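Local coordinates for protein 3-alpha-hydroxysteroid dehydrogenase (Pseudomonas sp., PDB 2DKN) that probably catalyses the NAD-dependent oxidation of the 3-alpha-hydroxyl group of steroids to a ketone, and the reverse reduction, at residues Ala108-Val112 with Ile224-Leu228; Leu125-Ala130 with Leu142-Gln146. All coordinates share one frame; numbering follows the deposited sequence.

Contact 1. Residues Ala108-Val112 with Ile224-Leu228; sequences AAVIV and IAFLL. With NAI (1,4-dihydronicotinamide adenine dinucleotide), chain C.
Ala108 CB lies 3.5 Å from the flat backbone carbonyl of Leu228, at Leu228 O, and Leu228 CD1 comes 3.7 Å from Ala108 O. The one aromatic ring of the helix segment, Phe226, stacks on Phe226 of the second subunit.

Val110 carries the middle. Its CG2 packs 3.6 Å from Leu228 CD1 and also touches Leu227 CB, while CB and CG1 meet Ile224 CG2. Further along the strand, Val112 CG2 lies 3.7 Å from Ile224 CD1, the two side chains crossing at about a right angle. Val112 CG1, anti to the backbone N (chi1 -179°), is left to face the coenzyme and sits 3.3 Å from O4D of the nicotinamide ribose of NADH.

One water joins the backbones. It donates to Ala109 O at 2.9 Å and to Leu227 O at 3.0 Å; Leu227 O also accepts from Arg177.

The axes of the short segments come within 8.0 Å, and their N-to-C directions differ by 150°, closer to antiparallel than to parallel. Ile111 points away and touches helix 79-102. An inner strand of a parallel sheet, with helices on both faces and the dinucleotide at its C-terminal end, is the arrangement of the Rossmann fold.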
ATOM      1  N   ALA A 108      -9.658  12.158  -6.803  1.00  6.57           N
ATOM      2  CA  ALA A 108      -9.246  11.050  -5.950  1.00  6.75           C
ATOM      3  C   ALA A 108      -9.176  11.557  -4.523  1.00  6.97           C
ATOM      4  O   ALA A 108      -8.947  12.740  -4.292  1.00  7.00           O
ATOM      5  CB  ALA A 108      -7.881  10.561  -6.386  1.00  5.24           C
ATOM      6  N   ALA A 109      -9.356  10.641  -3.576  1.00  7.18           N
ATOM      7  CA  ALA A 109      -9.289  10.988  -2.157  1.00  6.80           C
ATOM      8  C   ALA A 109      -8.405   9.971  -1.434  1.00  5.23           C
ATOM      9  O   ALA A 109      -8.288   8.815  -1.866  1.00  4.58           O
ATOM     10  CB  ALA A 109     -10.698  11.037  -1.542  1.00  5.93           C
ATOM     11  N   VAL A 110      -7.749  10.416  -0.360  1.00  5.22           N
ATOM     12  CA  VAL A 110      -6.942   9.519   0.471  1.00  3.91           C
ATOM     13  C   VAL A 110      -7.250   9.759   1.945  1.00  5.63           C
ATOM     14  O   VAL A 110      -7.320  10.920   2.411  1.00  6.00           O
ATOM     15  CB  VAL A 110      -5.405   9.690   0.228  1.00  3.39           C
ATOM     16  CG1 VAL A 110      -4.593   8.721   1.090  1.00  2.79           C
ATOM     17  CG2 VAL A 110      -5.061   9.441  -1.253  1.00  4.13           C
ATOM     18  N   ILE A 111      -7.468   8.654   2.659  1.00  4.61           N
ATOM     19  CA  ILE A 111      -7.593   8.708   4.110  1.00  5.53           C
ATOM     20  C   ILE A 111      -6.260   8.282   4.700  1.00  4.93           C
ATOM     21  O   ILE A 111      -5.673   7.284   4.264  1.00  5.27           O
ATOM     22  CB  ILE A 111      -8.682   7.747   4.583  1.00  6.24           C
ATOM     23  CG1 ILE A 111     -10.050   8.202   4.047  1.00  7.47           C
ATOM     24  CG2 ILE A 111      -8.714   7.623   6.128  1.00  6.68           C
ATOM     25  CD1 ILE A 111     -11.137   7.130   4.273  1.00  8.34           C
ATOM     26  N   VAL A 112      -5.776   9.035   5.678  1.00  5.63           N
ATOM     27  CA  VAL A 112      -4.589   8.600   6.421  1.00  6.74           C
ATOM     28  C   VAL A 112      -5.045   7.741   7.598  1.00  7.44           C
ATOM     29  O   VAL A 112      -5.594   8.253   8.584  1.00  7.41           O
ATOM     30  CB  VAL A 112      -3.721   9.773   6.898  1.00  8.08           C
ATOM     31  CG1 VAL A 112      -2.466   9.240   7.646  1.00  7.38           C
ATOM     32  CG2 VAL A 112      -3.292  10.619   5.689  1.00  8.53           C
ATOM     33  N   ILE A 224       0.939   9.466  -0.455  1.00  4.66           N
ATOM     34  CA  ILE A 224      -0.377  10.074  -0.641  1.00  4.92           C
ATOM     35  C   ILE A 224      -0.491  10.768  -2.004  1.00  5.96           C
ATOM     36  O   ILE A 224      -1.496  10.608  -2.717  1.00  4.84           O
ATOM     37  CB  ILE A 224      -0.690  11.080   0.484  1.00  5.69           C
ATOM     38  CG1 ILE A 224      -0.731  10.364   1.841  1.00  5.05           C
ATOM     39  CG2 ILE A 224      -2.012  11.827   0.204  1.00  5.46           C
ATOM     40  CD1 ILE A 224      -0.756  11.349   3.039  1.00  4.95           C
ATOM     41  N   ALA A 225       0.539  11.535  -2.366  1.00  5.79           N
ATOM     42  CA  ALA A 225       0.527  12.269  -3.638  1.00  6.48           C
ATOM     43  C   ALA A 225       0.433  11.284  -4.808  1.00  6.51           C
ATOM     44  O   ALA A 225      -0.261  11.544  -5.796  1.00  6.60           O
ATOM     45  CB  ALA A 225       1.781  13.115  -3.783  1.00  7.35           C
ATOM     46  N   PHE A 226       1.142  10.166  -4.692  1.00  6.30           N
ATOM     47  CA  PHE A 226       1.048   9.138  -5.730  1.00  7.25           C
ATOM     48  C   PHE A 226      -0.389   8.646  -5.895  1.00  7.03           C
ATOM     49  O   PHE A 226      -0.889   8.538  -7.020  1.00  7.16           O
ATOM     50  CB  PHE A 226       1.996   7.962  -5.466  1.00  6.59           C
ATOM     51  CG  PHE A 226       1.694   6.755  -6.319  1.00  7.83           C
ATOM     52  CD1 PHE A 226       1.128   5.611  -5.738  1.00  8.70           C
ATOM     53  CD2 PHE A 226       1.986   6.756  -7.688  1.00  9.25           C
ATOM     54  CE1 PHE A 226       0.833   4.468  -6.506  1.00  8.60           C
ATOM     55  CE2 PHE A 226       1.700   5.612  -8.473  1.00  8.92           C
ATOM     56  CZ  PHE A 226       1.115   4.476  -7.872  1.00  8.24           C
ATOM     57  N   LEU A 227      -1.032   8.304  -4.781  1.00  5.59           N
ATOM     58  CA  LEU A 227      -2.394   7.765  -4.831  1.00  6.34           C
ATOM     59  C   LEU A 227      -3.398   8.796  -5.315  1.00  5.86           C
ATOM     60  O   LEU A 227      -4.428   8.438  -5.883  1.00  6.66           O
ATOM     61  CB  LEU A 227      -2.813   7.178  -3.477  1.00  5.24           C
ATOM     62  CG  LEU A 227      -2.013   5.931  -3.043  1.00  6.36           C
ATOM     63  CD1 LEU A 227      -2.370   5.600  -1.610  1.00  5.38           C
ATOM     64  CD2 LEU A 227      -2.341   4.749  -3.955  1.00  7.10           C
ATOM     65  N   LEU A 228      -3.097  10.076  -5.110  1.00  6.93           N
ATOM     66  CA  LEU A 228      -3.968  11.155  -5.607  1.00  7.55           C
ATOM     67  C   LEU A 228      -3.931  11.329  -7.116  1.00  7.78           C
ATOM     68  O   LEU A 228      -4.915  11.819  -7.739  1.00  6.70           O
ATOM     69  CB  LEU A 228      -3.531  12.481  -4.983  1.00  8.06           C
ATOM     70  CG  LEU A 228      -4.343  13.223  -3.919  1.00 12.16           C
ATOM     71  CD1 LEU A 228      -5.457  12.473  -3.212  1.00 10.78           C
ATOM     72  CD2 LEU A 228      -3.465  14.044  -2.982  1.00  9.44           C
TER
HETATM   73  PA  NAI C4000       0.274  15.906  13.761  1.00  9.54           P
HETATM   74  O1A NAI C4000      -0.266  16.097  15.119  1.00  9.77           O
HETATM   75  O2A NAI C4000       1.601  16.491  13.461  1.00  8.48           O
HETATM   76  O5B NAI C4000      -0.765  16.479  12.684  1.00  9.71           O
HETATM   77  C5B NAI C4000      -2.136  16.235  12.804  1.00  9.96           C
HETATM   78  C4B NAI C4000      -2.857  17.531  12.460  1.00  8.82           C
HETATM   79  O4B NAI C4000      -4.233  17.230  12.596  1.00  9.49           O
HETATM   80  C3B NAI C4000      -2.522  18.673  13.417  1.00  9.08           C
HETATM   81  O3B NAI C4000      -2.242  19.869  12.716  1.00  8.38           O
HETATM   82  C2B NAI C4000      -3.830  18.828  14.173  1.00  8.70           C
HETATM   83  O2B NAI C4000      -4.082  20.136  14.638  1.00  7.34           O
HETATM   84  C1B NAI C4000      -4.870  18.334  13.162  1.00  8.05           C
HETATM   85  N9A NAI C4000      -6.068  18.004  13.947  1.00  7.59           N
HETATM   86  C8A NAI C4000      -6.161  17.147  15.026  1.00  7.93           C
HETATM   87  N7A NAI C4000      -7.432  17.220  15.496  1.00  7.70           N
HETATM   88  C5A NAI C4000      -8.133  18.125  14.751  1.00  7.61           C
HETATM   89  C6A NAI C4000      -9.447  18.606  14.794  1.00  8.17           C
HETATM   90  N6A NAI C4000     -10.298  18.313  15.800  1.00  9.12           N
HETATM   91  N1A NAI C4000      -9.840  19.544  13.858  1.00  7.92           N
HETATM   92  C2A NAI C4000      -8.965  20.011  12.902  1.00  7.95           C
HETATM   93  N3A NAI C4000      -7.670  19.545  12.856  1.00  6.84           N
HETATM   94  C4A NAI C4000      -7.265  18.623  13.779  1.00  7.69           C
HETATM   95  O3  NAI C4000       0.237  14.318  13.539  1.00 10.14           O
HETATM   96  PN  NAI C4000       0.620  13.481  12.216  1.00  9.41           P
HETATM   97  O1N NAI C4000       0.936  14.349  11.069  1.00  9.97           O
HETATM   98  O2N NAI C4000       1.630  12.495  12.640  1.00  9.76           O
HETATM   99  O5D NAI C4000      -0.772  12.723  11.973  1.00  9.51           O
HETATM  100  C5D NAI C4000      -1.453  12.813  10.730  1.00  7.74           C
HETATM  101  C4D NAI C4000      -2.293  11.548  10.605  1.00  7.85           C
HETATM  102  O4D NAI C4000      -1.403  10.439  10.542  1.00  7.19           O
HETATM  103  C3D NAI C4000      -3.203  11.300  11.806  1.00  7.92           C
HETATM  104  O3D NAI C4000      -4.438  10.795  11.313  1.00  7.42           O
HETATM  105  C2D NAI C4000      -2.500  10.163  12.544  1.00  8.05           C
HETATM  106  O2D NAI C4000      -3.418   9.349  13.220  1.00  8.01           O
HETATM  107  C1D NAI C4000      -1.856   9.406  11.391  1.00  8.55           C
HETATM  108  N1N NAI C4000      -0.727   8.535  11.817  1.00  8.49           N
HETATM  109  C2N NAI C4000       0.377   9.089  12.402  1.00  8.47           C
HETATM  110  C3N NAI C4000       1.429   8.274  12.789  1.00  9.57           C
HETATM  111  C7N NAI C4000       2.675   8.885  13.380  1.00  8.97           C
HETATM  112  O7N NAI C4000       3.607   7.987  13.874  1.00 10.32           O
HETATM  113  N7N NAI C4000       2.866  10.218  13.410  1.00  9.12           N
HETATM  114  C4N NAI C4000       1.367   6.883  12.575  1.00 10.56           C
HETATM  115  C5N NAI C4000       0.235   6.336  11.934  1.00 10.10           C
HETATM  116  C6N NAI C4000      -0.801   7.183  11.568  1.00  9.94           C
HETATM  117  O   HOH W   1      -6.571   7.769  -3.923  1.00  5.88           O

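Contact 2. Residues Leu125-Ala130 with Leu142-Gln146; sequences LPMVEA and LAEQQ
Gln146 OE1 accepts a hydrogen bond from a water at 2.9 Å. The same water accepts from Met127 N at 3.1 Å, so it ties the amide side chain to the backbone across the contact. Met127 N sits in the first turn of helix 126-133, where the helix itself offers no acceptor, and the water supplies one. Apolar atoms pack round the same oxygen. Leu125 CD2 lies 3.5 Å from Gln146 OE1, and Pro126 CD also touches it. Gln146 gets there through a bend at chi2 (74°), which places its amide beside Leu125 and Pro126.

The two segments belong to an antiparallel helical hairpin. Helix 126-133 and helix 136-146 follow each other closely in the chain. The axes of the short segments approach to 9.5 Å, with N-to-C directions 172° apart. The pair lies between strand 108-112 and helix 149-166 in the sequence.

Met127 lies between the two helices. Its CB meets Leu142 CB at 4.0 Å and its SD lies beside Ala143 CB. A bend at chi3 (100°) then carries CE to within 3.8 Å of Gln146 CB. Cutting Met127 back to an alanine would take away the sulfur and methyl that pack on Ala143 and on Gln146 CB and CG, and is likely to open a gap between the helices near Val83 of helix 79-102. Leu142 reaches the other way. Its CD1 rests 3.6 Å from Pro126 O and also touches Ala130 CB at 3.9 Å.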
ATOM      1  N   LEU A 125     -13.969  -4.679  18.607  1.00 17.43           N
ATOM      2  CA  LEU A 125     -14.340  -3.635  19.559  1.00 15.36           C
ATOM      3  C   LEU A 125     -15.756  -3.129  19.267  1.00 14.40           C
ATOM      4  O   LEU A 125     -16.069  -2.790  18.130  1.00 14.48           O
ATOM      5  CB  LEU A 125     -13.343  -2.457  19.482  1.00 14.10           C
ATOM      6  CG  LEU A 125     -11.899  -2.705  19.934  1.00 13.68           C
ATOM      7  CD1 LEU A 125     -10.958  -1.588  19.438  1.00 12.51           C
ATOM      8  CD2 LEU A 125     -11.802  -2.879  21.465  1.00 13.34           C
ATOM      9  N   PRO A 126     -16.630  -3.091  20.289  1.00 13.98           N
ATOM     10  CA  PRO A 126     -17.999  -2.613  20.046  1.00 12.53           C
ATOM     11  C   PRO A 126     -18.080  -1.246  19.366  1.00 11.60           C
ATOM     12  O   PRO A 126     -18.942  -1.024  18.510  1.00 10.55           O
ATOM     13  CB  PRO A 126     -18.608  -2.564  21.455  1.00 12.80           C
ATOM     14  CG  PRO A 126     -17.881  -3.699  22.175  1.00 14.62           C
ATOM     15  CD  PRO A 126     -16.440  -3.532  21.686  1.00 13.65           C
ATOM     16  N   MET A 127     -17.177  -0.343  19.726  1.00 11.05           N
ATOM     17  CA  MET A 127     -17.217   1.009  19.173  1.00 10.41           C
ATOM     18  C   MET A 127     -17.095   0.996  17.653  1.00  9.36           C
ATOM     19  O   MET A 127     -17.634   1.883  16.982  1.00  8.74           O
ATOM     20  CB  MET A 127     -16.140   1.881  19.800  1.00 10.94           C
ATOM     21  CG  MET A 127     -14.745   1.379  19.520  1.00 10.82           C
ATOM     22  SD  MET A 127     -13.485   2.553  20.081  1.00 12.84           S
ATOM     23  CE  MET A 127     -13.015   1.798  21.634  1.00 10.52           C
ATOM     24  N   VAL A 128     -16.400  -0.005  17.107  1.00  9.47           N
ATOM     25  CA  VAL A 128     -16.251  -0.148  15.663  1.00 10.13           C
ATOM     26  C   VAL A 128     -17.594  -0.300  14.942  1.00  9.99           C
ATOM     27  O   VAL A 128     -17.847   0.345  13.936  1.00  9.09           O
ATOM     28  CB  VAL A 128     -15.297  -1.322  15.305  1.00  9.80           C
ATOM     29  CG1 VAL A 128     -15.382  -1.665  13.821  1.00 10.81           C
ATOM     30  CG2 VAL A 128     -13.895  -0.934  15.701  1.00 11.09           C
ATOM     31  N   GLU A 129     -18.469  -1.141  15.474  1.00 11.00           N
ATOM     32  CA  GLU A 129     -19.796  -1.305  14.887  1.00 12.59           C
ATOM     33  C   GLU A 129     -20.596   0.009  14.875  1.00 11.64           C
ATOM     34  O   GLU A 129     -21.271   0.341  13.908  1.00 10.12           O
ATOM     35  CB  GLU A 129     -20.559  -2.357  15.686  1.00 16.07           C
ATOM     36  CG  GLU A 129     -19.919  -3.733  15.634  1.00 20.31           C
ATOM     37  CD  GLU A 129     -20.725  -4.738  16.454  1.00 24.31           C
ATOM     38  OE1 GLU A 129     -21.910  -4.435  16.719  1.00 24.86           O
ATOM     39  OE2 GLU A 129     -20.176  -5.807  16.849  1.00 26.30           O
ATOM     40  N   ALA A 130     -20.497   0.761  15.962  1.00 10.38           N
ATOM     41  CA  ALA A 130     -21.200   2.033  16.057  1.00  9.52           C
ATOM     42  C   ALA A 130     -20.647   3.053  15.076  1.00  8.36           C
ATOM     43  O   ALA A 130     -21.378   3.835  14.482  1.00  7.27           O
ATOM     44  CB  ALA A 130     -21.127   2.555  17.488  1.00  9.39           C
ATOM     45  N   LEU A 142     -19.442   4.224  23.754  1.00 11.89           N
ATOM     46  CA  LEU A 142     -18.715   2.952  23.788  1.00 11.85           C
ATOM     47  C   LEU A 142     -17.215   3.148  23.949  1.00 12.89           C
ATOM     48  O   LEU A 142     -16.562   2.400  24.686  1.00 13.55           O
ATOM     49  CB  LEU A 142     -18.995   2.147  22.529  1.00 11.72           C
ATOM     50  CG  LEU A 142     -20.413   1.563  22.395  1.00 12.82           C
ATOM     51  CD1 LEU A 142     -20.626   0.990  21.023  1.00 11.74           C
ATOM     52  CD2 LEU A 142     -20.697   0.517  23.490  1.00 13.64           C
ATOM     53  N   ALA A 143     -16.673   4.147  23.248  1.00 10.89           N
ATOM     54  CA  ALA A 143     -15.246   4.464  23.351  1.00 12.66           C
ATOM     55  C   ALA A 143     -14.897   4.842  24.785  1.00 13.53           C
ATOM     56  O   ALA A 143     -13.904   4.364  25.338  1.00 13.25           O
ATOM     57  CB  ALA A 143     -14.873   5.611  22.387  1.00 11.91           C
ATOM     58  N   GLU A 144     -15.727   5.690  25.381  1.00 14.67           N
ATOM     59  CA  GLU A 144     -15.521   6.110  26.772  1.00 16.91           C
ATOM     60  C   GLU A 144     -15.589   4.918  27.729  1.00 17.35           C
ATOM     61  O   GLU A 144     -14.734   4.774  28.593  1.00 17.96           O
ATOM     62  CB  GLU A 144     -16.536   7.176  27.176  1.00 17.35           C
ATOM     63  CG  GLU A 144     -16.232   8.561  26.644  1.00 20.02           C
ATOM     64  CD  GLU A 144     -14.864   9.064  27.075  1.00 22.39           C
ATOM     65  OE1 GLU A 144     -14.526   8.977  28.274  1.00 24.42           O
ATOM     66  OE2 GLU A 144     -14.110   9.537  26.214  1.00 24.20           O
ATOM     67  N   GLN A 145     -16.585   4.058  27.549  1.00 18.33           N
ATOM     68  CA  GLN A 145     -16.736   2.844  28.368  1.00 19.69           C
ATOM     69  C   GLN A 145     -15.594   1.842  28.178  1.00 20.45           C
ATOM     70  O   GLN A 145     -15.240   1.105  29.109  1.00 20.99           O
ATOM     71  CB  GLN A 145     -18.035   2.133  28.030  1.00 21.26           C
ATOM     72  CG  GLN A 145     -19.298   2.883  28.387  1.00 23.41           C
ATOM     73  CD  GLN A 145     -20.534   2.154  27.890  1.00 24.84           C
ATOM     74  OE1 GLN A 145     -21.660   2.632  28.044  1.00 26.68           O
ATOM     75  NE2 GLN A 145     -20.328   0.985  27.291  1.00 24.74           N
ATOM     76  N   GLN A 146     -15.035   1.788  26.975  1.00 18.93           N
ATOM     77  CA  GLN A 146     -13.933   0.865  26.702  1.00 20.50           C
ATOM     78  C   GLN A 146     -12.721   1.285  27.532  1.00 20.79           C
ATOM     79  O   GLN A 146     -11.950   0.433  27.996  1.00 22.42           O
ATOM     80  CB  GLN A 146     -13.611   0.810  25.210  1.00 20.65           C
ATOM     81  CG  GLN A 146     -12.548  -0.210  24.807  1.00 21.81           C
ATOM     82  CD  GLN A 146     -13.028  -1.649  24.836  1.00 22.89           C
ATOM     83  OE1 GLN A 146     -13.945  -2.034  24.105  1.00 22.89           O
ATOM     84  NE2 GLN A 146     -12.379  -2.465  25.659  1.00 23.84           N
TER
HETATM   85  O   HOH W   2     -15.636  -0.470  22.384  1.00  8.84           O

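Contact 2 is nested in the chain inside the long loop that contact 1 closes. Helix 126-133 is the next helix or strand after strand 108-112. In space the two contacts are well separated. Their centres are 28 Å apart, on opposite sides of the chain's centre, and their nearest atoms are about 14 Å apart. Contact 1 is the deeper, with its centre about 10 Å from the chain's centre against 19 Å for contact 2. Contact 1 reaches the NADH directly through Val112. Contact 2 stands back from it, the Met127 side chain being about 14 Å away. Lys157, on helix 149-166 after the hairpin, hydrogen-bonds through NZ to both the coenzyme and Val112 O.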